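Local coordinates for protein nucleoporin NUP82 (Chaetomium thermophilum, PDB 5CWW) that is a structural constituent of the nuclear pore complex, represented here by its N-terminal beta-propeller domain, and can probably serve as a docking partner for nuclear transport factors, at residues V387-I392 with I428-T433; S434-I439 with F473-T478; I510-L515 with G546-R551. All coordinates share one frame; numbering follows the deposited sequence.

Contact 1. Residues V387-I392 with I428-T433; sequences VELKDI and ICLLST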
loop_
_atom_site.group_PDB
_atom_site.type_symbol
_atom_site.label_atom_id
_atom_site.label_comp_id
_atom_site.label_asym_id
_atom_site.label_seq_id
_atom_site.Cartn_x
_atom_site.Cartn_y
_atom_site.Cartn_z
ATOM N N VAL B 387 -6.467 -5.890 -15.102
ATOM C CA VAL B 387 -6.996 -6.109 -13.762
ATOM C C VAL B 387 -5.857 -6.047 -12.750
ATOM O O VAL B 387 -5.990 -5.450 -11.683
ATOM C CB VAL B 387 -7.722 -7.472 -13.651
ATOM C CG1 VAL B 387 -8.151 -7.753 -12.213
ATOM C CG2 VAL B 387 -8.928 -7.504 -14.574
ATOM N N GLU B 388 -4.738 -6.671 -13.107
ATOM C CA GLU B 388 -3.559 -6.735 -12.251
ATOM C C GLU B 388 -2.983 -5.348 -11.970
ATOM O O GLU B 388 -2.629 -4.619 -12.898
ATOM C CB GLU B 388 -2.496 -7.623 -12.903
ATOM C CG GLU B 388 -1.193 -7.740 -12.125
ATOM C CD GLU B 388 -0.221 -8.709 -12.767
ATOM O OE1 GLU B 388 0.094 -8.531 -13.964
ATOM O OE2 GLU B 388 0.217 -9.655 -12.078
ATOM N N LEU B 389 -2.889 -4.991 -10.690
ATOM C CA LEU B 389 -2.429 -3.661 -10.291
ATOM C C LEU B 389 -0.952 -3.663 -9.921
ATOM O O LEU B 389 -0.422 -4.662 -9.427
ATOM C CB LEU B 389 -3.251 -3.133 -9.113
ATOM C CG LEU B 389 -4.711 -2.773 -9.403
ATOM C CD1 LEU B 389 -5.402 -2.344 -8.123
ATOM C CD2 LEU B 389 -4.810 -1.673 -10.450
ATOM N N LYS B 390 -0.297 -2.530 -10.162
ATOM C CA LYS B 390 1.123 -2.385 -9.864
ATOM C C LYS B 390 1.419 -1.143 -9.029
ATOM O O LYS B 390 2.469 -1.055 -8.397
ATOM C CB LYS B 390 1.927 -2.351 -11.166
ATOM C CG LYS B 390 2.027 -3.710 -11.851
ATOM C CD LYS B 390 2.922 -4.670 -11.065
ATOM C CE LYS B 390 2.690 -6.125 -11.442
ATOM N NZ LYS B 390 3.016 -6.390 -12.868
ATOM N N ASP B 391 0.499 -0.184 -9.022
ATOM C CA ASP B 391 0.666 0.987 -8.170
ATOM C C ASP B 391 -0.669 1.620 -7.817
ATOM O O ASP B 391 -1.680 1.392 -8.481
ATOM C CB ASP B 391 1.558 2.027 -8.849
ATOM C CG ASP B 391 2.313 2.893 -7.851
ATOM O OD1 ASP B 391 1.984 2.854 -6.647
ATOM O OD2 ASP B 391 3.231 3.626 -8.274
ATOM N N ILE B 392 -0.657 2.414 -6.753
ATOM C CA ILE B 392 -1.834 3.143 -6.314
ATOM C C ILE B 392 -1.408 4.538 -5.878
ATOM O O ILE B 392 -0.358 4.710 -5.257
ATOM C CB ILE B 392 -2.566 2.417 -5.164
ATOM C CG1 ILE B 392 -3.818 3.197 -4.751
ATOM C CG2 ILE B 392 -1.624 2.200 -3.973
ATOM C CD1 ILE B 392 -4.745 2.435 -3.827
ATOM N N ILE B 428 -8.920 8.104 -6.075
ATOM C CA ILE B 428 -8.083 6.916 -6.030
ATOM C C ILE B 428 -7.656 6.558 -7.447
ATOM O O ILE B 428 -8.485 6.217 -8.294
ATOM C CB ILE B 428 -8.814 5.729 -5.366
ATOM C CG1 ILE B 428 -9.054 6.014 -3.878
ATOM C CG2 ILE B 428 -7.992 4.446 -5.475
ATOM C CD1 ILE B 428 -10.208 6.946 -3.572
ATOM N N CYS B 429 -6.355 6.661 -7.698
ATOM C CA CYS B 429 -5.788 6.372 -9.009
ATOM C C CYS B 429 -5.088 5.017 -8.976
ATOM O O CYS B 429 -4.302 4.740 -8.064
ATOM C CB CYS B 429 -4.817 7.476 -9.427
ATOM S SG CYS B 429 -5.524 9.146 -9.336
ATOM N N LEU B 430 -5.386 4.178 -9.964
ATOM C CA LEU B 430 -4.894 2.803 -9.999
ATOM C C LEU B 430 -4.123 2.537 -11.287
ATOM O O LEU B 430 -4.613 2.817 -12.378
ATOM C CB LEU B 430 -6.054 1.814 -9.872
ATOM C CG LEU B 430 -7.021 2.044 -8.706
ATOM C CD1 LEU B 430 -8.213 1.101 -8.808
ATOM C CD2 LEU B 430 -6.313 1.870 -7.372
ATOM N N LEU B 431 -2.926 1.978 -11.145
ATOM C CA LEU B 431 -2.044 1.706 -12.275
ATOM C C LEU B 431 -1.883 0.202 -12.489
ATOM O O LEU B 431 -1.419 -0.518 -11.602
ATOM C CB LEU B 431 -0.685 2.366 -12.038
ATOM C CG LEU B 431 0.372 2.367 -13.141
ATOM C CD1 LEU B 431 -0.190 2.860 -14.467
ATOM C CD2 LEU B 431 1.530 3.254 -12.698
ATOM N N SER B 432 -2.280 -0.264 -13.670
ATOM C CA SER B 432 -2.209 -1.681 -14.014
ATOM C C SER B 432 -0.870 -2.034 -14.652
ATOM O O SER B 432 -0.144 -1.153 -15.111
ATOM C CB SER B 432 -3.346 -2.058 -14.967
ATOM O OG SER B 432 -4.602 -1.643 -14.460
ATOM N N THR B 433 -0.560 -3.328 -14.687
ATOM C CA THR B 433 0.646 -3.824 -15.348
ATOM C C THR B 433 0.739 -3.307 -16.778
ATOM O O THR B 433 1.820 -2.963 -17.255
ATOM C CB THR B 433 0.676 -5.368 -15.373
ATOM O OG1 THR B 433 0.592 -5.874 -14.034
ATOM C CG2 THR B 433 1.954 -5.884 -16.031
#
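K390 slants across T433, its chain traceable atom by atom. K390 CB lies 3.8 Å from L431 O. With chi1 at -73°, K390 CG swings beside the backbone N and approaches T433 OG1 at 3.4 Å. The chain bends at chi2 (-70°), carrying CD past the same hydroxyl and K390 CE to 3.3 Å from T433 OG1; a further bend at chi4 lets K390 NZ donate to T433 OG1 at 2.7 Å. The hydroxyl in turn donates a hydrogen bond to E388 OE1, 2.7 Å from T433 OG1, from above the carboxylate plane. T433 OG1 thus accepts from the ammonium and donates to the carboxylate, themselves neighbours in a long salt bridge. Outside the segments, K390 NZ also donates to G488 O, and W489 engages the lysine by a cation-pi contact.

The backbone beneath is an antiparallel pairing at the outermost strand of a propeller blade, interrupted by a classic beta bulge. K390 N and D391 N both donate to L431 O, the former the straighter bond (N-H...O 165°), and the register shifts by one residue. Past the bulge, I392 and L430 lie side by side, I392 CG1 3.9 Å from L430 CD2, and I392 also packs on W273 and A275. On the other face D391 CB packs on L431 CB at 3.9 Å, while D391 OD2 turns away to R47 and F492 N.

Contact 2. Residues S434-I439 with F473-T478; sequences SGQVKI and FQTFDT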
loop_
_atom_site.group_PDB
_atom_site.type_symbol
_atom_site.label_atom_id
_atom_site.label_comp_id
_atom_site.label_asym_id
_atom_site.label_seq_id
_atom_site.Cartn_x
_atom_site.Cartn_y
_atom_site.Cartn_z
ATOM N N SER B 434 -0.404 -3.249 -17.452
ATOM C CA SER B 434 -0.456 -2.835 -18.848
ATOM C C SER B 434 -0.164 -1.350 -19.015
ATOM O O SER B 434 0.029 -0.874 -20.132
ATOM C CB SER B 434 -1.827 -3.151 -19.445
ATOM O OG SER B 434 -2.825 -2.327 -18.870
ATOM N N GLY B 435 -0.141 -0.621 -17.904
ATOM C CA GLY B 435 0.022 0.820 -17.941
ATOM C C GLY B 435 -1.318 1.530 -17.957
ATOM O O GLY B 435 -1.379 2.757 -18.025
ATOM N N GLN B 436 -2.397 0.754 -17.907
ATOM C CA GLN B 436 -3.738 1.314 -17.804
ATOM C C GLN B 436 -3.875 2.102 -16.509
ATOM O O GLN B 436 -3.444 1.648 -15.448
ATOM C CB GLN B 436 -4.796 0.206 -17.860
ATOM C CG GLN B 436 -6.237 0.692 -17.688
ATOM C CD GLN B 436 -7.184 -0.417 -17.265
ATOM O OE1 GLN B 436 -7.307 -0.729 -16.074
ATOM N NE2 GLN B 436 -7.860 -1.016 -18.235
ATOM N N VAL B 437 -4.474 3.284 -16.611
ATOM C CA VAL B 437 -4.756 4.118 -15.449
ATOM C C VAL B 437 -6.259 4.217 -15.243
ATOM O O VAL B 437 -7.015 4.408 -16.197
ATOM C CB VAL B 437 -4.170 5.535 -15.603
ATOM C CG1 VAL B 437 -4.511 6.396 -14.389
ATOM C CG2 VAL B 437 -2.663 5.466 -15.797
ATOM N N LYS B 438 -6.682 4.086 -13.993
ATOM C CA LYS B 438 -8.090 4.177 -13.641
ATOM C C LYS B 438 -8.280 5.244 -12.572
ATOM O O LYS B 438 -7.639 5.202 -11.522
ATOM C CB LYS B 438 -8.605 2.822 -13.159
ATOM C CG LYS B 438 -10.119 2.730 -13.072
ATOM C CD LYS B 438 -10.577 1.318 -12.729
ATOM C CE LYS B 438 -10.357 0.353 -13.888
ATOM N NZ LYS B 438 -10.617 -1.056 -13.496
ATOM N N ILE B 439 -9.145 6.209 -12.861
ATOM C CA ILE B 439 -9.429 7.303 -11.939
ATOM C C ILE B 439 -10.776 7.064 -11.274
ATOM O O ILE B 439 -11.817 7.091 -11.933
ATOM C CB ILE B 439 -9.440 8.670 -12.655
ATOM C CG1 ILE B 439 -8.159 8.862 -13.475
ATOM C CG2 ILE B 439 -9.624 9.803 -11.648
ATOM C CD1 ILE B 439 -6.880 8.779 -12.660
ATOM N N PHE B 473 -14.533 6.828 -12.690
ATOM C CA PHE B 473 -14.825 8.016 -13.477
ATOM C C PHE B 473 -14.239 7.907 -14.877
ATOM O O PHE B 473 -14.883 8.276 -15.859
ATOM C CB PHE B 473 -14.284 9.271 -12.794
ATOM C CG PHE B 473 -14.199 10.453 -13.710
ATOM C CD1 PHE B 473 -15.348 11.098 -14.135
ATOM C CD2 PHE B 473 -12.972 10.906 -14.163
ATOM C CE1 PHE B 473 -15.274 12.180 -14.992
ATOM C CE2 PHE B 473 -12.891 11.989 -15.017
ATOM C CZ PHE B 473 -14.043 12.624 -15.435
ATOM N N GLN B 474 -13.020 7.388 -14.963
ATOM C CA GLN B 474 -12.316 7.319 -16.234
ATOM C C GLN B 474 -11.242 6.233 -16.222
ATOM O O GLN B 474 -10.630 5.954 -15.190
ATOM C CB GLN B 474 -11.699 8.682 -16.556
ATOM C CG GLN B 474 -10.961 8.742 -17.876
ATOM C CD GLN B 474 -10.446 10.136 -18.182
ATOM O OE1 GLN B 474 -10.358 10.987 -17.296
ATOM N NE2 GLN B 474 -10.107 10.377 -19.443
ATOM N N THR B 475 -11.027 5.628 -17.386
ATOM C CA THR B 475 -10.001 4.611 -17.564
ATOM C C THR B 475 -9.319 4.840 -18.903
ATOM O O THR B 475 -9.994 4.975 -19.922
ATOM C CB THR B 475 -10.590 3.184 -17.527
ATOM O OG1 THR B 475 -11.397 3.021 -16.354
ATOM C CG2 THR B 475 -9.483 2.137 -17.534
ATOM N N PHE B 476 -7.992 4.888 -18.913
ATOM C CA PHE B 476 -7.266 5.095 -20.162
ATOM C C PHE B 476 -5.893 4.431 -20.163
ATOM O O PHE B 476 -5.248 4.304 -19.122
ATOM C CB PHE B 476 -7.115 6.594 -20.443
ATOM C CG PHE B 476 -6.444 7.361 -19.334
ATOM C CD1 PHE B 476 -5.063 7.443 -19.267
ATOM C CD2 PHE B 476 -7.196 8.007 -18.366
ATOM C CE1 PHE B 476 -4.445 8.152 -18.254
ATOM C CE2 PHE B 476 -6.583 8.718 -17.351
ATOM C CZ PHE B 476 -5.205 8.789 -17.295
ATOM N N ASP B 477 -5.458 4.007 -21.346
ATOM C CA ASP B 477 -4.115 3.471 -21.530
ATOM C C ASP B 477 -3.077 4.582 -21.469
ATOM O O ASP B 477 -3.376 5.741 -21.765
ATOM C CB ASP B 477 -3.996 2.737 -22.871
ATOM C CG ASP B 477 -4.700 1.391 -22.876
ATOM O OD1 ASP B 477 -4.775 0.743 -21.811
ATOM O OD2 ASP B 477 -5.160 0.971 -23.958
ATOM N N THR B 478 -1.857 4.220 -21.080
ATOM C CA THR B 478 -0.710 5.115 -21.189
ATOM C C THR B 478 0.366 4.486 -22.071
ATOM O O THR B 478 1.346 5.140 -22.421
ATOM C CB THR B 478 -0.109 5.450 -19.812
ATOM O OG1 THR B 478 0.373 4.252 -19.187
ATOM C CG2 THR B 478 -1.152 6.114 -18.921
HETATM O O HOH W 1 -1.735 1.212 -21.153
HETATM O O HOH W 2 -4.273 -1.627 -21.298
#
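V437 and F476 form a hydrogen-bonded antiparallel pair whose side chains lie alongside each other, pointing the same way. V437 CB sits over one face of the phenyl ring, 4.1 Å from the centroid and 26° off the normal, which meets the geometry of a CH-pi contact. The ring gets there because chi1 of F476, 56°, sets CG between the backbone N and the carbonyl carbon. I439 crosses the same ring obliquely, I439 CG1 being 4.2 Å from F476 CE2. V437 also meets T478 at about a right angle, its CG2 3.5 Å from T478 CG2, and T478 OG1 donates to G435 O at 2.6 Å.

On the other face K438 runs beside T475, with K438 CG 3.5 Å from T475 OG1, before its ammonium leaves for N378 and E382. Q436 crosses T475 obliquely, its CG resting 3.6 Å from T475 CG2.

At the far end I439 O accepts from both F473 N (2.8 Å) and, in the carbonyl plane, Q474 N, a classic beta bulge. T475 and F476 pair in parallel with a strand of another protein's chain, so this is a propeller blade whose sheet continues across a subunit interface.

Contact 3. Residues I510-L515 with G546-R551; sequences ITYISL and GSERDR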
loop_
_atom_site.group_PDB
_atom_site.type_symbol
_atom_site.label_atom_id
_atom_site.label_comp_id
_atom_site.label_asym_id
_atom_site.label_seq_id
_atom_site.Cartn_x
_atom_site.Cartn_y
_atom_site.Cartn_z
ATOM N N ILE B 510 7.685 7.945 -20.141
ATOM C CA ILE B 510 7.078 8.694 -19.044
ATOM C C ILE B 510 5.873 9.485 -19.549
ATOM O O ILE B 510 5.900 10.034 -20.651
ATOM C CB ILE B 510 8.089 9.661 -18.390
ATOM C CG1 ILE B 510 9.342 8.898 -17.949
ATOM C CG2 ILE B 510 7.451 10.377 -17.200
ATOM C CD1 ILE B 510 10.469 9.780 -17.446
ATOM N N THR B 511 4.826 9.545 -18.730
ATOM C CA THR B 511 3.593 10.244 -19.083
ATOM C C THR B 511 3.155 11.223 -18.000
ATOM O O THR B 511 3.139 10.889 -16.818
ATOM C CB THR B 511 2.442 9.250 -19.341
ATOM O OG1 THR B 511 2.806 8.360 -20.403
ATOM C CG2 THR B 511 1.156 9.982 -19.723
ATOM N N TYR B 512 2.795 12.431 -18.425
ATOM C CA TYR B 512 2.215 13.438 -17.542
ATOM C C TYR B 512 0.694 13.340 -17.574
ATOM O O TYR B 512 0.103 13.170 -18.636
ATOM C CB TYR B 512 2.658 14.845 -17.960
ATOM C CG TYR B 512 1.930 15.966 -17.249
ATOM C CD1 TYR B 512 2.329 16.393 -15.990
ATOM C CD2 TYR B 512 0.847 16.604 -17.840
ATOM C CE1 TYR B 512 1.671 17.418 -15.336
ATOM C CE2 TYR B 512 0.181 17.632 -17.193
ATOM C CZ TYR B 512 0.598 18.033 -15.940
ATOM O OH TYR B 512 -0.054 19.054 -15.287
ATOM N N ILE B 513 0.071 13.434 -16.403
ATOM C CA ILE B 513 -1.381 13.353 -16.282
ATOM C C ILE B 513 -1.869 14.471 -15.373
ATOM O O ILE B 513 -1.215 14.790 -14.379
ATOM C CB ILE B 513 -1.841 11.991 -15.702
ATOM C CG1 ILE B 513 -1.409 10.839 -16.615
ATOM C CG2 ILE B 513 -3.354 11.969 -15.507
ATOM C CD1 ILE B 513 -1.530 9.468 -15.973
ATOM N N SER B 514 -3.014 15.060 -15.708
ATOM C CA SER B 514 -3.626 16.069 -14.850
ATOM C C SER B 514 -5.145 15.972 -14.819
ATOM O O SER B 514 -5.785 15.765 -15.849
ATOM C CB SER B 514 -3.232 17.467 -15.299
ATOM O OG SER B 514 -3.975 18.424 -14.568
ATOM N N LEU B 515 -5.707 16.144 -13.626
ATOM C CA LEU B 515 -7.150 16.072 -13.423
ATOM C C LEU B 515 -7.781 17.458 -13.335
ATOM O O LEU B 515 -8.992 17.580 -13.154
ATOM C CB LEU B 515 -7.461 15.277 -12.154
ATOM C CG LEU B 515 -6.721 13.944 -12.036
ATOM C CD1 LEU B 515 -7.152 13.198 -10.781
ATOM C CD2 LEU B 515 -6.937 13.088 -13.275
ATOM N N GLY B 546 -12.482 15.491 -19.280
ATOM C CA GLY B 546 -11.896 15.323 -17.964
ATOM C C GLY B 546 -10.392 15.497 -17.958
ATOM O O GLY B 546 -9.872 16.544 -18.342
ATOM N N SER B 547 -9.691 14.457 -17.517
ATOM C CA SER B 547 -8.244 14.520 -17.345
ATOM C C SER B 547 -7.510 14.617 -18.677
ATOM O O SER B 547 -7.980 14.107 -19.694
ATOM C CB SER B 547 -7.749 13.291 -16.579
ATOM O OG SER B 547 -7.866 12.121 -17.370
ATOM N N GLU B 548 -6.355 15.278 -18.661
ATOM C CA GLU B 548 -5.490 15.347 -19.833
ATOM C C GLU B 548 -4.239 14.508 -19.612
ATOM O O GLU B 548 -3.778 14.347 -18.481
ATOM C CB GLU B 548 -5.106 16.797 -20.145
ATOM C CG GLU B 548 -4.208 17.450 -19.102
ATOM C CD GLU B 548 -3.795 18.858 -19.486
ATOM O OE1 GLU B 548 -4.451 19.461 -20.365
ATOM O OE2 GLU B 548 -2.807 19.362 -18.910
ATOM N N ARG B 549 -3.694 13.978 -20.701
ATOM C CA ARG B 549 -2.513 13.131 -20.640
ATOM C C ARG B 549 -1.627 13.383 -21.850
ATOM O O ARG B 549 -2.115 13.512 -22.974
ATOM C CB ARG B 549 -2.908 11.655 -20.567
ATOM C CG ARG B 549 -3.908 11.226 -21.629
ATOM C CD ARG B 549 -4.741 10.041 -21.170
ATOM N NE ARG B 549 -5.949 9.885 -21.977
ATOM C CZ ARG B 549 -7.067 10.585 -21.800
ATOM N NH1 ARG B 549 -8.112 10.371 -22.586
ATOM N NH2 ARG B 549 -7.145 11.500 -20.842
ATOM N N ASP B 550 -0.322 13.457 -21.616
ATOM C CA ASP B 550 0.630 13.698 -22.690
ATOM C C ASP B 550 1.956 13.012 -22.402
ATOM O O ASP B 550 2.509 13.144 -21.309
ATOM C CB ASP B 550 0.849 15.199 -22.883
ATOM C CG ASP B 550 1.774 15.506 -24.043
ATOM O OD1 ASP B 550 1.295 15.525 -25.196
ATOM O OD2 ASP B 550 2.979 15.728 -23.802
ATOM N N ARG B 551 2.462 12.274 -23.383
ATOM C CA ARG B 551 3.751 11.623 -23.236
ATOM C C ARG B 551 4.876 12.628 -23.416
ATOM O O ARG B 551 4.911 13.372 -24.396
ATOM C CB ARG B 551 3.909 10.485 -24.237
ATOM C CG ARG B 551 5.250 9.794 -24.115
ATOM C CD ARG B 551 5.243 8.413 -24.725
ATOM N NE ARG B 551 4.257 7.529 -24.115
ATOM C CZ ARG B 551 4.224 6.216 -24.310
ATOM N NH1 ARG B 551 3.293 5.482 -23.725
ATOM N NH2 ARG B 551 5.129 5.635 -25.087
#
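E548 leans across the strand pair toward Y512 and S514. Its chi1 of 67° places CG between the backbone N and the carbonyl carbon, where CG packs on S514 CB at 3.9 Å. The chain is extended from there, which takes E548 OE2 to the edge of the Y512 ring, 3.9 Å from Y512 CE2. Ring and carboxylate planes stand 65° apart, so the acid meets the rim of the tyrosine without stacking on it. E548 is exposed and a crystal neighbour touches all three residues, so the acid's exact pose may owe something to the lattice. One residue earlier, S547 CB touches L515 CD2 at 3.4 Å, closer than usual for two carbons. At the other end R551 CG passes 3.5 Å from I510 O.

The framework holding these groups is regular. Y512 with D550 and S514 with E548 are hydrogen-bonded antiparallel pairs, each closed by reciprocal N-H...O bonds such as E548 N to S514 O at 2.9 Å. Between them I513 and R549 form a non-hydrogen-bonded pair, with R549 CA 3.3 Å from Y512 O.

Farther out, Y512 OH is hydrogen-bonded to S501 OG while its ring meets that of Y503, and S514 OG is hydrogen-bonded to T516 OG1. R551 is held by a salt bridge to E483, and R549 makes a cation-pi contact with F476. The pairing is antiparallel, at 162°, and joins strand 509-514 to the outermost strand of its four-stranded blade, 548-554. Between them the chain passes through helices 518-526 and 534-543, while 501-506 flanks the other side of 509-514.

Contacts 1 and 2 belong to one sheet, their centres about 8 Å apart, because strands 427-432 and 437-441 are successive neighbours in it. The seam is closed by L430 O and K438 N at 2.9 Å, a probable hydrogen bond, and by C429 SG packing on I439 CD1 at 3.6 Å. Contact 3 lies in the next sheet along the chain, its centre about 10 Å from that of contact 2. Q474 OE1 and S547 OG, 2.7 Å apart, probably bridge the two sheets by a hydrogen bond. Contact 1 is more remote, its centre about 16 Å from that of contact 3, and these two do not touch. The series thus runs from one propeller blade into the next.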